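Local coordinates for protein aryl esterase (Mycobacterium smegmatis, PDB 2Q0Q) that hydrolyses aryl esters and also transfers acyl groups to alcohols in water, working as an oligomeric hydrolase of the SGNH (GDSL-like) family, at residues I60-D65 with A98-T103; T80-D85 with P130-L135. All coordinates share one frame; numbering follows the deposited sequence.

Contact 1 (I60-D65 with A98-T103)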
ATOM      1  N   ILE G  60     -17.542  -3.226  -1.702  1.00 18.60           N
ATOM      2  CA  ILE G  60     -16.929  -1.925  -1.540  1.00 19.69           C
ATOM      3  C   ILE G  60     -16.765  -1.620  -0.058  1.00 20.51           C
ATOM      4  O   ILE G  60     -17.696  -1.781   0.732  1.00 21.10           O
ATOM      5  CB  ILE G  60     -17.699  -0.811  -2.340  1.00 20.31           C
ATOM      6  CG1 ILE G  60     -17.063   0.562  -2.117  1.00 20.59           C
ATOM      7  CG2 ILE G  60     -19.171  -0.772  -1.985  1.00 19.68           C
ATOM      8  CD1 ILE G  60     -17.380   1.550  -3.203  1.00 21.02           C
ATOM      9  N   ASP G  61     -15.561  -1.200   0.312  1.00 20.77           N
ATOM     10  CA  ASP G  61     -15.273  -0.775   1.671  1.00 22.00           C
ATOM     11  C   ASP G  61     -16.129   0.424   2.071  1.00 21.67           C
ATOM     12  O   ASP G  61     -16.203   1.419   1.341  1.00 22.06           O
ATOM     13  CB  ASP G  61     -13.796  -0.386   1.795  1.00 22.13           C
ATOM     14  CG  ASP G  61     -12.853  -1.588   1.652  1.00 22.44           C
ATOM     15  OD1 ASP G  61     -13.304  -2.745   1.821  1.00 24.59           O
ATOM     16  OD2 ASP G  61     -11.665  -1.371   1.360  1.00 25.74           O
ATOM     17  N   ASP G  62     -16.767   0.334   3.226  1.00 22.20           N
ATOM     18  CA  ASP G  62     -17.502   1.476   3.768  1.00 22.75           C
ATOM     19  C   ASP G  62     -16.507   2.299   4.591  1.00 23.27           C
ATOM     20  O   ASP G  62     -15.814   1.742   5.472  1.00 22.63           O
ATOM     21  CB  ASP G  62     -18.704   1.014   4.603  1.00 22.44           C
ATOM     22  CG  ASP G  62     -19.611   2.171   5.030  1.00 22.27           C
ATOM     23  OD1 ASP G  62     -19.085   3.113   5.649  1.00 23.36           O
ATOM     24  OD2 ASP G  62     -20.846   2.151   4.775  1.00 21.38           O
ATOM     25  N   PRO G  63     -16.384   3.613   4.293  1.00 24.29           N
ATOM     26  CA  PRO G  63     -15.342   4.415   4.963  1.00 24.42           C
ATOM     27  C   PRO G  63     -15.582   4.628   6.460  1.00 24.93           C
ATOM     28  O   PRO G  63     -14.668   5.030   7.176  1.00 24.98           O
ATOM     29  CB  PRO G  63     -15.397   5.763   4.228  1.00 24.72           C
ATOM     30  CG  PRO G  63     -16.730   5.836   3.627  1.00 25.53           C
ATOM     31  CD  PRO G  63     -17.156   4.417   3.327  1.00 24.40           C
ATOM     32  N   THR G  64     -16.792   4.346   6.920  1.00 24.63           N
ATOM     33  CA  THR G  64     -17.136   4.529   8.316  1.00 24.98           C
ATOM     34  C   THR G  64     -16.960   3.245   9.125  1.00 24.72           C
ATOM     35  O   THR G  64     -17.037   3.275  10.343  1.00 25.01           O
ATOM     36  CB  THR G  64     -18.587   4.981   8.484  1.00 25.51           C
ATOM     37  OG1 THR G  64     -19.476   3.949   8.043  1.00 24.89           O
ATOM     38  CG2 THR G  64     -18.873   6.260   7.669  1.00 26.25           C
ATOM     39  N   ASP G  65     -16.743   2.123   8.451  1.00 24.16           N
ATOM     40  CA  ASP G  65     -16.806   0.824   9.121  1.00 23.26           C
ATOM     41  C   ASP G  65     -16.068  -0.207   8.275  1.00 23.04           C
ATOM     42  O   ASP G  65     -16.484  -0.505   7.158  1.00 22.19           O
ATOM     43  CB  ASP G  65     -18.268   0.420   9.299  1.00 23.73           C
ATOM     44  CG  ASP G  65     -18.445  -0.781  10.193  1.00 23.99           C
ATOM     45  OD1 ASP G  65     -17.523  -1.618  10.289  1.00 21.56           O
ATOM     46  OD2 ASP G  65     -19.535  -0.897  10.781  1.00 22.81           O
ATOM     47  N   ALA G  98     -25.493   7.229  -1.099  1.00 17.24           N
ATOM     48  CA  ALA G  98     -24.990   8.346  -1.931  1.00 17.34           C
ATOM     49  C   ALA G  98     -23.478   8.446  -1.945  1.00 18.02           C
ATOM     50  O   ALA G  98     -22.886   8.774  -2.981  1.00 18.15           O
ATOM     51  CB  ALA G  98     -25.601   9.692  -1.478  1.00 17.99           C
ATOM     52  N   TYR G  99     -22.863   8.173  -0.794  1.00 17.96           N
ATOM     53  CA  TYR G  99     -21.419   8.330  -0.659  1.00 18.77           C
ATOM     54  C   TYR G  99     -20.596   7.299  -1.423  1.00 18.57           C
ATOM     55  O   TYR G  99     -19.404   7.519  -1.651  1.00 20.31           O
ATOM     56  CB  TYR G  99     -20.988   8.399   0.809  1.00 19.14           C
ATOM     57  CG  TYR G  99     -21.362   7.240   1.718  1.00 20.75           C
ATOM     58  CD1 TYR G  99     -20.520   6.151   1.883  1.00 20.45           C
ATOM     59  CD2 TYR G  99     -22.543   7.265   2.462  1.00 20.02           C
ATOM     60  CE1 TYR G  99     -20.850   5.099   2.769  1.00 20.41           C
ATOM     61  CE2 TYR G  99     -22.877   6.228   3.334  1.00 20.01           C
ATOM     62  CZ  TYR G  99     -22.033   5.147   3.479  1.00 20.76           C
ATOM     63  OH  TYR G  99     -22.386   4.139   4.349  1.00 21.18           O
ATOM     64  N   PHE G 100     -21.207   6.192  -1.821  1.00 17.64           N
ATOM     65  CA  PHE G 100     -20.490   5.222  -2.654  1.00 17.57           C
ATOM     66  C   PHE G 100     -20.408   5.647  -4.124  1.00 17.66           C
ATOM     67  O   PHE G 100     -19.572   5.113  -4.855  1.00 19.05           O
ATOM     68  CB  PHE G 100     -21.103   3.828  -2.557  1.00 16.96           C
ATOM     69  CG  PHE G 100     -20.891   3.161  -1.216  1.00 16.36           C
ATOM     70  CD1 PHE G 100     -21.970   2.706  -0.489  1.00 15.16           C
ATOM     71  CD2 PHE G 100     -19.610   2.969  -0.703  1.00 17.48           C
ATOM     72  CE1 PHE G 100     -21.812   2.078   0.725  1.00 17.92           C
ATOM     73  CE2 PHE G 100     -19.446   2.361   0.514  1.00 17.07           C
ATOM     74  CZ  PHE G 100     -20.569   1.929   1.240  1.00 16.85           C
ATOM     75  N   ARG G 101     -21.255   6.597  -4.538  1.00 18.30           N
ATOM     76  CA  ARG G 101     -21.270   7.073  -5.918  1.00 18.36           C
ATOM     77  C   ARG G 101     -21.286   5.930  -6.939  1.00 17.86           C
ATOM     78  O   ARG G 101     -20.579   5.963  -7.952  1.00 18.85           O
ATOM     79  CB  ARG G 101     -20.108   8.038  -6.163  1.00 18.81           C
ATOM     80  CG  ARG G 101     -20.246   9.338  -5.362  1.00 19.45           C
ATOM     81  CD  ARG G 101     -18.917   9.935  -5.062  1.00 21.82           C
ATOM     82  NE  ARG G 101     -18.989  11.320  -4.580  1.00 24.76           N
ATOM     83  CZ  ARG G 101     -18.979  11.706  -3.296  1.00 27.85           C
ATOM     84  NH1 ARG G 101     -18.935  10.815  -2.288  1.00 28.28           N
ATOM     85  NH2 ARG G 101     -19.014  13.010  -3.017  1.00 26.69           N
ATOM     86  N   ARG G 102     -22.091   4.913  -6.657  1.00 17.24           N
ATOM     87  CA  ARG G 102     -22.209   3.758  -7.554  1.00 17.21           C
ATOM     88  C   ARG G 102     -23.452   3.785  -8.433  1.00 17.68           C
ATOM     89  O   ARG G 102     -24.517   4.227  -8.011  1.00 17.67           O
ATOM     90  CB  ARG G 102     -22.197   2.446  -6.771  1.00 18.06           C
ATOM     91  CG  ARG G 102     -20.807   1.977  -6.395  1.00 17.46           C
ATOM     92  CD  ARG G 102     -20.795   0.540  -5.881  1.00 17.11           C
ATOM     93  NE  ARG G 102     -19.435  -0.003  -5.979  1.00 18.95           N
ATOM     94  CZ  ARG G 102     -19.090  -1.278  -5.802  1.00 17.19           C
ATOM     95  NH1 ARG G 102     -19.980  -2.202  -5.467  1.00 17.41           N
ATOM     96  NH2 ARG G 102     -17.816  -1.620  -5.957  1.00 18.67           N
ATOM     97  N   THR G 103     -23.279   3.316  -9.660  1.00 17.30           N
ATOM     98  CA  THR G 103     -24.375   3.083 -10.600  1.00 16.59           C
ATOM     99  C   THR G 103     -24.881   1.652 -10.399  1.00 17.05           C
ATOM    100  O   THR G 103     -24.209   0.839  -9.775  1.00 16.12           O
ATOM    101  CB  THR G 103     -23.878   3.221 -12.053  1.00 16.81           C
ATOM    102  OG1 THR G 103     -22.941   2.174 -12.342  1.00 17.55           O
ATOM    103  CG2 THR G 103     -23.204   4.592 -12.275  1.00 17.64           C
TER
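The ring of Phe100 lies between Ile60 and Tyr99, with its rim turned to the backbone of Asp61 and Asp62. Over one face sits Ile60 CG2, 4.2 Å from the ring centroid and 19° off the normal, a CH-pi contact displaced toward the rim; over the opposite face lies CE1 of Tyr99. Asp61 O comes at the ring edge, near its plane, 3.5 Å from Phe100 CE2. With CG1 of Ile60 anti to the backbone N (chi1 178°), its CD1 runs alongside the ring to 3.6 Å from Phe100 CD2. The same side chain also serves Arg102, because Ile60 CB stands over the centre of the guanidinium face, 3.7 Å from NH2 of Arg102. That guanidinium forms a salt bridge with Asp95 and a hydrogen bond with Asn59, which fix the plane on which the isoleucine rests. Pro63 CD packs obliquely against the Tyr99 ring, 3.8 Å from CE1 of Tyr99.

The polar link across the contact is a short hydrogen bond of 2.6 Å from Tyr99 OH to Asp62 OD2. The hydroxyl meets the carboxylate on its syn side but tilted out of the carboxylate plane, the ring and carboxylate planes standing 70° apart. The other oxygen, OD1, closes an Asx turn by accepting from Thr64 N at 2.9 Å, and it also takes the Thr64 hydroxyl from above the carboxylate plane. Leu109 of a second subunit packs on Tyr99, which places this loop-to-loop contact beside an oligomer interface. Three hydrogen bonds thus grip the buried Asp62 carboxylate, fixing its rotation and probably stabilising its negative charge, while Phe100 and Ile60 supply the apolar layer between it and the Arg102 guanidinium.

Contact 2 (T80-D85 with P130-L135)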
ATOM      1  N   THR G  80     -15.808 -22.063   5.596  1.00 17.84           N
ATOM      2  CA  THR G  80     -16.261 -22.322   6.967  1.00 18.39           C
ATOM      3  C   THR G  80     -17.470 -23.290   6.987  1.00 18.39           C
ATOM      4  O   THR G  80     -17.566 -24.168   7.845  1.00 18.47           O
ATOM      5  CB  THR G  80     -16.665 -20.977   7.641  1.00 17.37           C
ATOM      6  OG1 THR G  80     -15.510 -20.162   7.848  1.00 17.63           O
ATOM      7  CG2 THR G  80     -17.422 -21.173   8.949  1.00 18.39           C
ATOM      8  N   HIS G  81     -18.400 -23.102   6.052  1.00 19.40           N
ATOM      9  CA  HIS G  81     -19.690 -23.777   6.121  1.00 19.23           C
ATOM     10  C   HIS G  81     -19.864 -24.956   5.163  1.00 19.38           C
ATOM     11  O   HIS G  81     -20.931 -25.610   5.190  1.00 19.26           O
ATOM     12  CB  HIS G  81     -20.839 -22.768   5.920  1.00 19.96           C
ATOM     13  CG  HIS G  81     -20.927 -21.749   7.011  1.00 20.64           C
ATOM     14  ND1 HIS G  81     -21.152 -22.089   8.330  1.00 25.00           N
ATOM     15  CD2 HIS G  81     -20.833 -20.397   6.981  1.00 22.13           C
ATOM     16  CE1 HIS G  81     -21.176 -20.991   9.067  1.00 25.08           C
ATOM     17  NE2 HIS G  81     -20.979 -19.954   8.273  1.00 25.75           N
ATOM     18  N   LEU G  82     -18.853 -25.261   4.342  1.00 19.58           N
ATOM     19  CA  LEU G  82     -18.892 -26.512   3.572  1.00 19.58           C
ATOM     20  C   LEU G  82     -19.122 -27.686   4.508  1.00 19.20           C
ATOM     21  O   LEU G  82     -18.588 -27.707   5.611  1.00 20.75           O
ATOM     22  CB  LEU G  82     -17.638 -26.769   2.754  1.00 19.62           C
ATOM     23  CG  LEU G  82     -17.278 -25.794   1.636  1.00 19.99           C
ATOM     24  CD1 LEU G  82     -16.113 -26.354   0.876  1.00 20.34           C
ATOM     25  CD2 LEU G  82     -18.413 -25.522   0.684  1.00 20.09           C
ATOM     26  N   PRO G  83     -19.922 -28.669   4.067  1.00 19.15           N
ATOM     27  CA  PRO G  83     -20.543 -28.758   2.732  1.00 19.06           C
ATOM     28  C   PRO G  83     -21.778 -27.870   2.581  1.00 19.62           C
ATOM     29  O   PRO G  83     -22.534 -27.689   3.542  1.00 20.82           O
ATOM     30  CB  PRO G  83     -20.916 -30.229   2.647  1.00 18.93           C
ATOM     31  CG  PRO G  83     -21.302 -30.543   4.060  1.00 18.67           C
ATOM     32  CD  PRO G  83     -20.252 -29.848   4.886  1.00 19.09           C
ATOM     33  N   LEU G  84     -21.941 -27.298   1.388  1.00 19.12           N
ATOM     34  CA  LEU G  84     -23.053 -26.407   1.070  1.00 19.13           C
ATOM     35  C   LEU G  84     -23.707 -26.854  -0.223  1.00 19.53           C
ATOM     36  O   LEU G  84     -23.035 -27.349  -1.136  1.00 20.23           O
ATOM     37  CB  LEU G  84     -22.576 -24.955   0.915  1.00 19.36           C
ATOM     38  CG  LEU G  84     -22.173 -24.203   2.192  1.00 19.47           C
ATOM     39  CD1 LEU G  84     -21.666 -22.799   1.820  1.00 19.54           C
ATOM     40  CD2 LEU G  84     -23.320 -24.104   3.192  1.00 19.76           C
ATOM     41  N   ASP G  85     -25.021 -26.680  -0.266  1.00 19.17           N
ATOM     42  CA  ASP G  85     -25.814 -27.018  -1.432  1.00 19.08           C
ATOM     43  C   ASP G  85     -26.238 -25.791  -2.223  1.00 17.96           C
ATOM     44  O   ASP G  85     -26.307 -25.848  -3.454  1.00 18.88           O
ATOM     45  CB  ASP G  85     -27.020 -27.861  -1.019  1.00 19.81           C
ATOM     46  CG  ASP G  85     -26.595 -29.208  -0.474  1.00 21.64           C
ATOM     47  OD1 ASP G  85     -26.412 -29.332   0.770  1.00 24.81           O
ATOM     48  OD2 ASP G  85     -26.333 -30.110  -1.304  1.00 24.78           O
ATOM     49  N   PRO G 130     -18.093 -30.388  -3.289  1.00 19.23           N
ATOM     50  CA  PRO G 130     -18.331 -29.612  -4.504  1.00 19.08           C
ATOM     51  C   PRO G 130     -18.729 -28.170  -4.172  1.00 19.33           C
ATOM     52  O   PRO G 130     -19.076 -27.871  -3.039  1.00 20.07           O
ATOM     53  CB  PRO G 130     -19.522 -30.347  -5.157  1.00 19.21           C
ATOM     54  CG  PRO G 130     -20.237 -30.952  -4.012  1.00 18.82           C
ATOM     55  CD  PRO G 130     -19.200 -31.326  -3.006  1.00 19.73           C
ATOM     56  N   ALA G 131     -18.678 -27.286  -5.158  1.00 18.77           N
ATOM     57  CA  ALA G 131     -19.223 -25.944  -4.962  1.00 19.40           C
ATOM     58  C   ALA G 131     -20.746 -26.024  -4.811  1.00 19.44           C
ATOM     59  O   ALA G 131     -21.391 -26.848  -5.466  1.00 20.31           O
ATOM     60  CB  ALA G 131     -18.857 -25.048  -6.112  1.00 18.86           C
ATOM     61  N   PRO G 132     -21.326 -25.172  -3.942  1.00 20.02           N
ATOM     62  CA  PRO G 132     -22.769 -25.026  -3.935  1.00 20.04           C
ATOM     63  C   PRO G 132     -23.291 -24.352  -5.185  1.00 19.81           C
ATOM     64  O   PRO G 132     -22.517 -23.755  -5.915  1.00 19.53           O
ATOM     65  CB  PRO G 132     -23.023 -24.111  -2.728  1.00 20.46           C
ATOM     66  CG  PRO G 132     -21.771 -23.391  -2.494  1.00 21.03           C
ATOM     67  CD  PRO G 132     -20.693 -24.329  -2.913  1.00 19.84           C
ATOM     68  N   LYS G 133     -24.601 -24.450  -5.412  1.00 19.36           N
ATOM     69  CA  LYS G 133     -25.274 -23.585  -6.373  1.00 20.12           C
ATOM     70  C   LYS G 133     -25.416 -22.175  -5.773  1.00 19.04           C
ATOM     71  O   LYS G 133     -25.209 -21.969  -4.584  1.00 18.24           O
ATOM     72  CB  LYS G 133     -26.643 -24.167  -6.718  1.00 21.14           C
ATOM     73  CG  LYS G 133     -26.589 -25.433  -7.564  1.00 22.71           C
ATOM     74  CD  LYS G 133     -27.988 -25.884  -7.981  1.00 23.91           C
ATOM     75  CE  LYS G 133     -27.984 -27.341  -8.488  1.00 26.74           C
ATOM     76  NZ  LYS G 133     -29.091 -27.576  -9.453  1.00 33.45           N
ATOM     77  N   VAL G 134     -25.749 -21.198  -6.623  1.00 18.62           N
ATOM     78  CA  VAL G 134     -25.962 -19.827  -6.189  1.00 19.05           C
ATOM     79  C   VAL G 134     -27.336 -19.361  -6.658  1.00 18.79           C
ATOM     80  O   VAL G 134     -27.830 -19.787  -7.693  1.00 19.81           O
ATOM     81  CB  VAL G 134     -24.851 -18.867  -6.708  1.00 18.63           C
ATOM     82  CG1 VAL G 134     -24.953 -18.693  -8.241  1.00 20.69           C
ATOM     83  CG2 VAL G 134     -24.930 -17.491  -5.990  1.00 18.52           C
ATOM     84  N   LEU G 135     -27.950 -18.496  -5.863  1.00 17.74           N
ATOM     85  CA  LEU G 135     -29.167 -17.807  -6.257  1.00 16.77           C
ATOM     86  C   LEU G 135     -28.936 -16.318  -6.028  1.00 16.35           C
ATOM     87  O   LEU G 135     -28.750 -15.880  -4.893  1.00 17.01           O
ATOM     88  CB  LEU G 135     -30.377 -18.305  -5.444  1.00 17.36           C
ATOM     89  CG  LEU G 135     -31.701 -17.545  -5.617  1.00 17.12           C
ATOM     90  CD1 LEU G 135     -32.112 -17.519  -7.096  1.00 17.35           C
ATOM     91  CD2 LEU G 135     -32.815 -18.149  -4.765  1.00 16.86           C
TER
HETATM   92  O   HOH W   1     -20.490 -28.603  -0.846  1.00 22.02           O
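Asp85 and Pro132 bring the two backbones to 4.4 Å between their CA atoms, where the chain leaving helix 70-81 is about to enter strand 86-90 and the other segment is entering strand 133-138. The touching parts run 47° apart. One backbone hydrogen bond joins them, Lys133 N to Asp85 O at 2.9 Å, with an N-H...O angle of 157°. Pairing of neighbouring parallel strands begins here and continues with the backbone bonds of Lys133 and Leu135 to Val87. Further back a water bridges the segments, accepting from Leu84 N at 3.0 Å and donating to Pro130 O at 2.7 Å. Segment 130-135 enters the second strand of a beta-alpha-beta crossover whose helix, 104-119, meets Pro132 through Val118.

Pro132 is the main side chain between the segments. Its CB lies 3.6 Å from the carbonyl oxygen Leu84 O, and both CB and CG of the ring meet CB of Leu84, each at 3.8 Å. From farther off, Leu82 CD2 approaches Pro132 CD at 4.4 Å. The carboxylate of Asp85 turns to Arg4 N on strand 3-9. With CG anti to its carbonyl carbon (chi1 -71°) and the chain extended beyond, Lys133 leads off to bond Leu215 O through NZ. One direct bond and one water bridge thus tie the backbones where strands 86-90 and 133-138 begin, and Pro132, with no N-H to give, adds apolar contact.

The two contacts lie at separate places in the fold, their centres 29 Å apart and their nearest atoms about 16 Å apart, although their segments alternate along the chain. Both are partly buried. Contact 1 joins two loops, which follow strands 46-52 and 86-90, and depends on side chains: an aromatic-aliphatic layer, a gripped carboxylate and a guanidinium. Contact 2 lies where strands 86-90 and 133-138 of the parallel sheet begin, and depends mostly on main-chain polar groups, water and a proline. Strand 86-90 runs between 80-85 of contact 2 and 98-103 of contact 1. Other subunits border both contacts.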